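Local coordinates for protein interpain A (PDB 3BB7) that probably acts as a cysteine peptidase of the C10 family, held here as a zymogen fragment in which the probable propeptide packs against the predicted active site, at residues Gln236-Val241 and Gly278-Asn283; Lys52-Ala57 and Asp297-Gly302; Lys102-Thr107 and Val150-Asp155. The protein carries 1 engineered substitution. All coordinates share one frame; numbering follows the deposited sequence.

Contact 1. Residues Gln236-Val241 and Gly278-Asn283; sequences QWMDIV and GLVSVN
Val241 lays its CG1 methyl against CG1 of Val280, 4.0 Å between the two carbons, and the two side chains meet at about a right angle. On Val241 this methyl lies trans to the backbone N (chi1 175°), reaching off the helix toward the strand, while CG2 is turned aside. On Val280 the methyl in use is the one beside its own backbone N, and the second branch makes no contact across the gap. The same Val280 CG1 also receives Met238, whose CE stops 4.2 Å from it, so one methyl of the strand is touched by two side chains a single helical turn apart. Met238 can do this because its chain is curled rather than extended: the last torsion, chi3 -59°, bends CE round beyond SD. There Met238 CE lies 4.4 Å from Val241 CG1 on the same helix. Met238 CE is also 4.2 Å from Gly278 O, a methyl beside a carbonyl at van der Waals distance; no hydrogen bond joins the two segments. Gly278 has a positive phi, 88°, and its turn leads the chain into the strand. The contact, a small one of 92 Å² with every touching residue buried, packs a helix on the face of the large antiparallel sheet in the C10 peptidase part. Strand 280-283 runs between strands 292-294 and 267-274, pairing through Val280 with Tyr294 and through Ser281 with Asp272 and Gly273. Helix 234-246 also reaches farther strands: Val241 rests on Met313 of strand 312-315, and Trp237 on Ile227 of strand 225-228.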
loop_
_atom_site.group_PDB
_atom_site.type_symbol
_atom_site.label_atom_id
_atom_site.label_comp_id
_atom_site.label_asym_id
_atom_site.label_seq_id
_atom_site.Cartn_x
_atom_site.Cartn_y
_atom_site.Cartn_z
ATOM N N GLN A 236 15.224 11.945 7.332
ATOM C CA GLN A 236 15.937 10.807 6.754
ATOM C C GLN A 236 14.975 9.896 6.006
ATOM O O GLN A 236 15.290 9.409 4.908
ATOM C CB GLN A 236 16.617 10.022 7.865
ATOM C CG GLN A 236 17.802 10.761 8.450
ATOM C CD GLN A 236 18.266 10.196 9.784
ATOM O OE1 GLN A 236 17.635 9.303 10.365
ATOM N NE2 GLN A 236 19.348 10.757 10.306
ATOM N N TRP A 237 13.810 9.630 6.608
ATOM C CA TRP A 237 12.812 8.765 5.985
ATOM C C TRP A 237 12.282 9.375 4.665
ATOM O O TRP A 237 12.212 8.678 3.641
ATOM C CB TRP A 237 11.659 8.596 6.975
ATOM C CG TRP A 237 10.639 7.586 6.611
ATOM C CD1 TRP A 237 9.352 7.832 6.203
ATOM C CD2 TRP A 237 10.788 6.161 6.635
ATOM N NE1 TRP A 237 8.683 6.651 5.991
ATOM C CE2 TRP A 237 9.536 5.605 6.265
ATOM C CE3 TRP A 237 11.837 5.302 6.980
ATOM C CZ2 TRP A 237 9.315 4.224 6.208
ATOM C CZ3 TRP A 237 11.615 3.933 6.924
ATOM C CH2 TRP A 237 10.363 3.412 6.538
ATOM N N MET A 238 11.973 10.676 4.662
ATOM C CA MET A 238 11.438 11.261 3.449
ATOM C C MET A 238 12.520 11.310 2.384
ATOM O O MET A 238 12.228 11.132 1.219
ATOM C CB MET A 238 10.869 12.652 3.697
ATOM C CG MET A 238 9.616 12.657 4.541
ATOM S SD MET A 238 8.359 11.465 4.067
ATOM C CE MET A 238 7.966 11.912 2.369
ATOM N N ASP A 239 13.786 11.472 2.757
ATOM C CA ASP A 239 14.841 11.421 1.724
ATOM C C ASP A 239 14.936 10.040 1.043
ATOM O O ASP A 239 15.214 9.967 -0.165
ATOM C CB ASP A 239 16.181 11.863 2.315
ATOM C CG ASP A 239 16.297 13.397 2.406
ATOM O OD1 ASP A 239 17.275 13.876 3.023
ATOM O OD2 ASP A 239 15.410 14.134 1.869
ATOM N N ILE A 240 14.687 8.970 1.793
ATOM C CA ILE A 240 14.636 7.647 1.178
ATOM C C ILE A 240 13.485 7.599 0.178
ATOM O O ILE A 240 13.651 7.127 -0.954
ATOM C CB ILE A 240 14.480 6.522 2.235
ATOM C CG1 ILE A 240 15.748 6.458 3.089
ATOM C CG2 ILE A 240 14.205 5.194 1.553
ATOM C CD1 ILE A 240 15.600 5.579 4.309
ATOM N N VAL A 241 12.301 8.050 0.593
ATOM C CA VAL A 241 11.155 8.081 -0.318
ATOM C C VAL A 241 11.462 8.885 -1.591
ATOM O O VAL A 241 11.268 8.379 -2.725
ATOM C CB VAL A 241 9.899 8.626 0.374
ATOM C CG1 VAL A 241 8.742 8.759 -0.644
ATOM C CG2 VAL A 241 9.488 7.678 1.546
ATOM N N GLY A 278 5.670 17.654 -1.353
ATOM C CA GLY A 278 6.088 16.514 -0.548
ATOM C C GLY A 278 4.986 15.511 -0.234
ATOM O O GLY A 278 5.254 14.507 0.435
ATOM N N LEU A 279 3.742 15.762 -0.673
ATOM C CA LEU A 279 2.717 14.683 -0.586
ATOM C C LEU A 279 3.105 13.499 -1.464
ATOM O O LEU A 279 3.725 13.669 -2.525
ATOM C CB LEU A 279 1.330 15.190 -1.005
ATOM C CG LEU A 279 0.605 16.043 0.038
ATOM C CD1 LEU A 279 1.280 17.378 0.224
ATOM C CD2 LEU A 279 -0.848 16.189 -0.405
ATOM N N VAL A 280 2.760 12.290 -1.032
ATOM C CA VAL A 280 3.102 11.101 -1.817
ATOM C C VAL A 280 1.873 10.561 -2.549
ATOM O O VAL A 280 0.751 10.606 -2.019
ATOM C CB VAL A 280 3.761 10.021 -0.939
ATOM C CG1 VAL A 280 5.115 10.514 -0.448
ATOM C CG2 VAL A 280 2.853 9.625 0.250
ATOM N N SER A 281 2.076 10.059 -3.767
ATOM C CA SER A 281 1.042 9.368 -4.488
ATOM C C SER A 281 0.876 7.991 -3.895
ATOM O O SER A 281 1.855 7.239 -3.770
ATOM C CB SER A 281 1.427 9.269 -5.961
ATOM O OG SER A 281 0.433 8.579 -6.701
ATOM N N VAL A 282 -0.356 7.657 -3.529
ATOM C CA VAL A 282 -0.670 6.404 -2.842
ATOM C C VAL A 282 -1.694 5.588 -3.636
ATOM O O VAL A 282 -2.732 6.117 -4.080
ATOM C CB VAL A 282 -1.248 6.664 -1.454
ATOM C CG1 VAL A 282 -1.606 5.356 -0.739
ATOM C CG2 VAL A 282 -0.279 7.485 -0.578
ATOM N N ASN A 283 -1.355 4.309 -3.809
ATOM C CA ASN A 283 -2.278 3.313 -4.329
ATOM C C ASN A 283 -2.617 2.383 -3.182
ATOM O O ASN A 283 -1.788 1.605 -2.766
ATOM C CB ASN A 283 -1.637 2.573 -5.501
ATOM C CG ASN A 283 -2.615 1.638 -6.198
ATOM O OD1 ASN A 283 -3.315 0.870 -5.541
ATOM N ND2 ASN A 283 -2.694 1.738 -7.535
#

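Contact 2. Residues Lys52-Ala57 and Asp297-Gly302; sequences KWWLKA and DLLNPG
Leu299, the centre of an inverse gamma turn, pushes its forked end between Trp53, Trp54 and Ala57 of helix 49-68, which starts in the Spi-inhibitor-like part of this zymogen and probably belongs to its propeptide. The tight part is this one leucine. Its CD1 touches both indoles, 3.9 Å from Trp53 CH2 and 4.0 Å from Trp54 CD1, meeting each ring obliquely. The other branch, CD2, goes to Ala57, with CB 4.0 Å away and the carbonyl oxygen at 3.9 Å. Both tryptophans hold CG trans to the backbone N (chi1 167° and -179°), which brings both indoles within reach of Leu299 CD1. Their N-H groups are tied down beyond the contact, Trp53 NE1 to the carbonyl of Phe307 and Trp54 NE1 to that of Lys295. Trp53 also stacks on His267, the predicted proton acceptor, so the helix lies over this probable catalytic residue, consistent with an inactive precursor. Away from this pocket the segments diverge: Lys52 and Lys56 on the helix, and Asn300 and Gly302 on the loop, are exposed and do not meet. Within the helix, Ala57 CB sits 3.9 Å above one face of the Trp53 ring, offset toward its rim.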
loop_
_atom_site.group_PDB
_atom_site.type_symbol
_atom_site.label_atom_id
_atom_site.label_comp_id
_atom_site.label_asym_id
_atom_site.label_seq_id
_atom_site.Cartn_x
_atom_site.Cartn_y
_atom_site.Cartn_z
ATOM N N LYS A 52 -8.219 3.793 6.083
ATOM C CA LYS A 52 -8.690 3.908 7.465
ATOM C C LYS A 52 -7.529 4.080 8.447
ATOM O O LYS A 52 -7.611 4.921 9.363
ATOM C CB LYS A 52 -9.549 2.694 7.830
ATOM C CG LYS A 52 -10.931 2.794 7.245
ATOM C CD LYS A 52 -11.812 1.617 7.693
ATOM C CE LYS A 52 -13.294 1.947 7.541
ATOM N NZ LYS A 52 -13.560 2.669 6.256
ATOM N N TRP A 53 -6.444 3.320 8.244
ATOM C CA TRP A 53 -5.241 3.473 9.066
ATOM C C TRP A 53 -4.708 4.904 8.962
ATOM O O TRP A 53 -4.419 5.548 9.985
ATOM C CB TRP A 53 -4.134 2.480 8.672
ATOM C CG TRP A 53 -2.841 2.872 9.300
ATOM C CD1 TRP A 53 -2.439 2.648 10.609
ATOM C CD2 TRP A 53 -1.802 3.648 8.696
ATOM N NE1 TRP A 53 -1.186 3.187 10.814
ATOM C CE2 TRP A 53 -0.785 3.831 9.670
ATOM C CE3 TRP A 53 -1.626 4.188 7.418
ATOM C CZ2 TRP A 53 0.375 4.583 9.414
ATOM C CZ3 TRP A 53 -0.464 4.926 7.144
ATOM C CH2 TRP A 53 0.527 5.113 8.146
ATOM N N TRP A 54 -4.591 5.396 7.733
ATOM C CA TRP A 54 -4.011 6.710 7.496
ATOM C C TRP A 54 -4.826 7.784 8.247
ATOM O O TRP A 54 -4.254 8.669 8.885
ATOM C CB TRP A 54 -3.958 7.003 5.994
ATOM C CG TRP A 54 -3.353 8.345 5.708
ATOM C CD1 TRP A 54 -2.012 8.662 5.655
ATOM C CD2 TRP A 54 -4.069 9.553 5.423
ATOM N NE1 TRP A 54 -1.858 10.011 5.388
ATOM C CE2 TRP A 54 -3.104 10.574 5.212
ATOM C CE3 TRP A 54 -5.434 9.865 5.316
ATOM C CZ2 TRP A 54 -3.467 11.897 4.969
ATOM C CZ3 TRP A 54 -5.794 11.179 5.045
ATOM C CH2 TRP A 54 -4.811 12.173 4.865
ATOM N N LEU A 55 -6.150 7.711 8.189
ATOM C CA LEU A 55 -6.979 8.671 8.914
ATOM C C LEU A 55 -6.736 8.599 10.426
ATOM O O LEU A 55 -6.691 9.638 11.107
ATOM C CB LEU A 55 -8.463 8.446 8.616
ATOM C CG LEU A 55 -8.926 8.792 7.194
ATOM C CD1 LEU A 55 -10.391 8.343 7.012
ATOM C CD2 LEU A 55 -8.794 10.276 6.870
ATOM N N LYS A 56 -6.622 7.388 10.957
ATOM C CA LYS A 56 -6.356 7.218 12.406
ATOM C C LYS A 56 -4.981 7.793 12.799
ATOM O O LYS A 56 -4.848 8.478 13.823
ATOM C CB LYS A 56 -6.469 5.737 12.789
ATOM C CG LYS A 56 -7.916 5.212 12.732
ATOM C CD LYS A 56 -8.039 3.829 13.350
ATOM C CE LYS A 56 -9.485 3.552 13.775
ATOM N NZ LYS A 56 -9.619 2.367 14.701
ATOM N N ALA A 57 -3.979 7.543 11.963
ATOM C CA ALA A 57 -2.625 8.073 12.157
ATOM C C ALA A 57 -2.602 9.621 12.075
ATOM O O ALA A 57 -1.964 10.281 12.905
ATOM C CB ALA A 57 -1.692 7.471 11.110
ATOM N N ASP A 297 4.890 12.835 5.613
ATOM C CA ASP A 297 6.015 13.439 6.337
ATOM C C ASP A 297 5.703 13.687 7.809
ATOM O O ASP A 297 6.524 13.416 8.691
ATOM C CB ASP A 297 6.511 14.728 5.654
ATOM C CG ASP A 297 5.406 15.741 5.357
ATOM O OD1 ASP A 297 4.206 15.519 5.653
ATOM O OD2 ASP A 297 5.756 16.816 4.808
ATOM N N LEU A 298 4.488 14.139 8.075
ATOM C CA LEU A 298 4.077 14.471 9.440
ATOM C C LEU A 298 3.719 13.252 10.296
ATOM O O LEU A 298 3.362 13.414 11.472
ATOM C CB LEU A 298 2.912 15.462 9.405
ATOM C CG LEU A 298 1.804 15.306 8.370
ATOM C CD1 LEU A 298 1.159 13.946 8.359
ATOM C CD2 LEU A 298 0.734 16.396 8.582
ATOM N N LEU A 299 3.821 12.042 9.745
ATOM C CA LEU A 299 3.484 10.832 10.545
ATOM C C LEU A 299 4.705 10.317 11.335
ATOM O O LEU A 299 5.152 9.186 11.132
ATOM C CB LEU A 299 2.869 9.712 9.672
ATOM C CG LEU A 299 1.591 10.130 8.917
ATOM C CD1 LEU A 299 1.105 8.982 8.086
ATOM C CD2 LEU A 299 0.517 10.590 9.871
ATOM N N ASN A 300 5.250 11.150 12.228
ATOM C CA ASN A 300 6.408 10.707 13.033
ATOM C C ASN A 300 5.961 9.548 13.930
ATOM O O ASN A 300 4.897 9.618 14.529
ATOM C CB ASN A 300 6.913 11.869 13.906
ATOM C CG ASN A 300 8.133 11.505 14.734
ATOM O OD1 ASN A 300 9.267 11.495 14.241
ATOM N ND2 ASN A 300 7.904 11.175 15.985
ATOM N N PRO A 301 6.733 8.462 13.976
ATOM C CA PRO A 301 6.410 7.325 14.838
ATOM C C PRO A 301 6.260 7.744 16.290
ATOM O O PRO A 301 7.055 8.547 16.782
ATOM C CB PRO A 301 7.635 6.401 14.654
ATOM C CG PRO A 301 8.092 6.699 13.311
ATOM C CD PRO A 301 7.893 8.181 13.120
ATOM N N GLY A 302 5.240 7.228 16.968
ATOM C CA GLY A 302 5.108 7.451 18.434
ATOM C C GLY A 302 5.712 6.297 19.221
ATOM O O GLY A 302 6.696 5.682 18.767
#

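Contact 3. Residues Lys102-Thr107 and Val150-Asp155; sequences KLLPKT and VAISAD. Unlike the reference sequence in segment 102-107: Lys106 (reference Asn).
The extended chain of strand 150-154 passes the irregular loop at Leu104 and Pro105 without any backbone hydrogen bond between them, the CA atoms of Leu104 and Ile152 being 7.3 Å apart. Side chains fill that gap. Pro105 points its ring at the strand and meets Ile152 with two carbons: its CG lies 3.8 Å from Ile152 CG1 and its CD 3.9 Å from Ile152 CD1, so the CG-CD edge of the pyrrolidine lies across the CG1-CD1 arm of the isoleucine. Ile152 offers that arm because CG1 sits beside its backbone N (chi1 -62°), leaving CG2 on the other branch to meet Leu104, whose CD2 comes within 4.0 Å. The isoleucine is therefore forked across two successive loop residues, one branch to each. Two residues back along the strand, on the same side, Val150 adds its CG1 at 4.0 Å from Pro105 CG, at the more exposed end of the contact. The strand's own hydrogen bonds go to strand 138-142, through Ile152 with Val140 and Val150 with Tyr142; the contact is thus a loop packed on a two-stranded antiparallel sheet within the C10 peptidase part. Leu104 and Ile152 both continue inward onto Leu187 of helix 176-192 and onto Tyr197, and the carbonyl oxygen of Leu104 accepts a hydrogen bond from Arg111 NH1. Only aliphatic carbons meet between loop and strand, so this contact itself probably rests on shape and burial of apolar surface, with neither charge nor hydrogen bond setting the alignment of the two chains.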
loop_
_atom_site.group_PDB
_atom_site.type_symbol
_atom_site.label_atom_id
_atom_site.label_comp_id
_atom_site.label_asym_id
_atom_site.label_seq_id
_atom_site.Cartn_x
_atom_site.Cartn_y
_atom_site.Cartn_z
ATOM N N LYS A 102 -9.103 -15.414 -6.651
ATOM C CA LYS A 102 -9.746 -16.584 -7.307
ATOM C C LYS A 102 -9.128 -17.913 -6.920
ATOM O O LYS A 102 -9.825 -18.940 -6.842
ATOM C CB LYS A 102 -9.674 -16.415 -8.857
ATOM C CG LYS A 102 -10.300 -17.496 -9.731
ATOM C CD LYS A 102 -10.332 -17.033 -11.193
ATOM C CE LYS A 102 -10.522 -18.222 -12.087
ATOM N NZ LYS A 102 -10.682 -17.812 -13.503
ATOM N N LEU A 103 -7.812 -17.926 -6.724
ATOM C CA LEU A 103 -7.132 -19.193 -6.479
ATOM C C LEU A 103 -7.051 -19.595 -4.998
ATOM O O LEU A 103 -6.501 -20.661 -4.679
ATOM C CB LEU A 103 -5.735 -19.176 -7.094
ATOM C CG LEU A 103 -5.733 -18.990 -8.604
ATOM C CD1 LEU A 103 -4.320 -18.891 -9.154
ATOM C CD2 LEU A 103 -6.492 -20.115 -9.322
ATOM N N LEU A 104 -7.566 -18.747 -4.105
ATOM C CA LEU A 104 -7.513 -19.022 -2.677
ATOM C C LEU A 104 -8.723 -19.842 -2.223
ATOM O O LEU A 104 -9.793 -19.764 -2.846
ATOM C CB LEU A 104 -7.450 -17.702 -1.894
ATOM C CG LEU A 104 -6.177 -16.867 -2.132
ATOM C CD1 LEU A 104 -6.356 -15.471 -1.580
ATOM C CD2 LEU A 104 -4.967 -17.577 -1.508
ATOM N N PRO A 105 -8.574 -20.634 -1.152
ATOM C CA PRO A 105 -9.692 -21.433 -0.628
ATOM C C PRO A 105 -10.962 -20.657 -0.366
ATOM O O PRO A 105 -10.927 -19.499 0.068
ATOM C CB PRO A 105 -9.128 -22.003 0.682
ATOM C CG PRO A 105 -7.664 -22.093 0.437
ATOM C CD PRO A 105 -7.307 -20.941 -0.462
ATOM N N LYS A 106 -12.088 -21.314 -0.641
ATOM C CA LYS A 106 -13.387 -20.778 -0.290
ATOM C C LYS A 106 -13.693 -21.169 1.167
ATOM O O LYS A 106 -13.139 -22.140 1.687
ATOM C CB LYS A 106 -14.433 -21.330 -1.269
ATOM C CG LYS A 106 -15.808 -20.680 -1.255
ATOM C CD LYS A 106 -15.848 -19.231 -0.856
ATOM C CE LYS A 106 -16.921 -18.523 -1.716
ATOM N NZ LYS A 106 -17.865 -17.683 -0.908
ATOM N N THR A 107 -14.512 -20.383 1.859
ATOM C CA THR A 107 -14.961 -20.741 3.211
ATOM C C THR A 107 -16.436 -20.403 3.283
ATOM O O THR A 107 -16.937 -19.662 2.446
ATOM C CB THR A 107 -14.164 -20.014 4.354
ATOM O OG1 THR A 107 -14.725 -18.714 4.632
ATOM C CG2 THR A 107 -12.655 -19.880 4.025
ATOM N N VAL A 150 -5.437 -26.422 5.800
ATOM C CA VAL A 150 -5.567 -26.464 4.327
ATOM C C VAL A 150 -4.321 -25.846 3.707
ATOM O O VAL A 150 -3.980 -24.683 4.011
ATOM C CB VAL A 150 -6.866 -25.728 3.849
ATOM C CG1 VAL A 150 -6.893 -25.568 2.343
ATOM C CG2 VAL A 150 -8.086 -26.470 4.292
ATOM N N ALA A 151 -3.671 -26.570 2.788
ATOM C CA ALA A 151 -2.436 -26.089 2.156
ATOM C C ALA A 151 -2.725 -25.076 1.082
ATOM O O ALA A 151 -3.572 -25.299 0.221
ATOM C CB ALA A 151 -1.645 -27.280 1.548
ATOM N N ILE A 152 -1.979 -23.984 1.116
ATOM C CA ILE A 152 -2.036 -22.970 0.064
ATOM C C ILE A 152 -0.599 -22.853 -0.449
ATOM O O ILE A 152 0.284 -22.373 0.255
ATOM C CB ILE A 152 -2.543 -21.623 0.616
ATOM C CG1 ILE A 152 -3.988 -21.777 1.161
ATOM C CG2 ILE A 152 -2.432 -20.538 -0.466
ATOM C CD1 ILE A 152 -4.413 -20.644 2.099
ATOM N N SER A 153 -0.369 -23.317 -1.682
ATOM C CA SER A 153 0.987 -23.516 -2.196
ATOM C C SER A 153 1.262 -22.681 -3.432
ATOM O O SER A 153 0.349 -22.391 -4.207
ATOM C CB SER A 153 1.183 -24.995 -2.540
ATOM O OG SER A 153 0.989 -25.777 -1.370
ATOM N N ALA A 154 2.537 -22.349 -3.633
ATOM C CA ALA A 154 2.978 -21.669 -4.831
ATOM C C ALA A 154 4.243 -22.353 -5.355
ATOM O O ALA A 154 5.213 -22.546 -4.599
ATOM C CB ALA A 154 3.286 -20.239 -4.478
ATOM N N ASP A 155 4.232 -22.733 -6.627
ATOM C CA ASP A 155 5.434 -23.268 -7.280
ATOM C C ASP A 155 6.043 -22.156 -8.109
ATOM O O ASP A 155 5.830 -22.054 -9.329
ATOM C CB ASP A 155 5.064 -24.463 -8.157
ATOM C CG ASP A 155 6.278 -25.091 -8.814
ATOM O OD1 ASP A 155 7.417 -24.585 -8.589
ATOM O OD2 ASP A 155 6.078 -26.080 -9.576
#

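How the contacts relate
Contacts 1 and 2 adjoin, with centres 13 Å apart, and touch where Met238 SD packs 3.8 Å from Asp297 CA. Strand 292-294, next to strand 280-283 in the large sheet, leads into the loop of contact 2; helix 234-246 of the peptidase and helix 49-68 therefore pack near successive parts of one chain, strand 280-283 and the loop after strand 292-294. Contact 3 stands apart, its centre 34 Å from that of contact 1 and 33 Å from that of contact 2, across the centre of the chain on the small sheet. Along the sequence, contact 2 encloses the other two, contact 3 first and then contact 1; of the three, it joins the probable propeptide to the peptidase part.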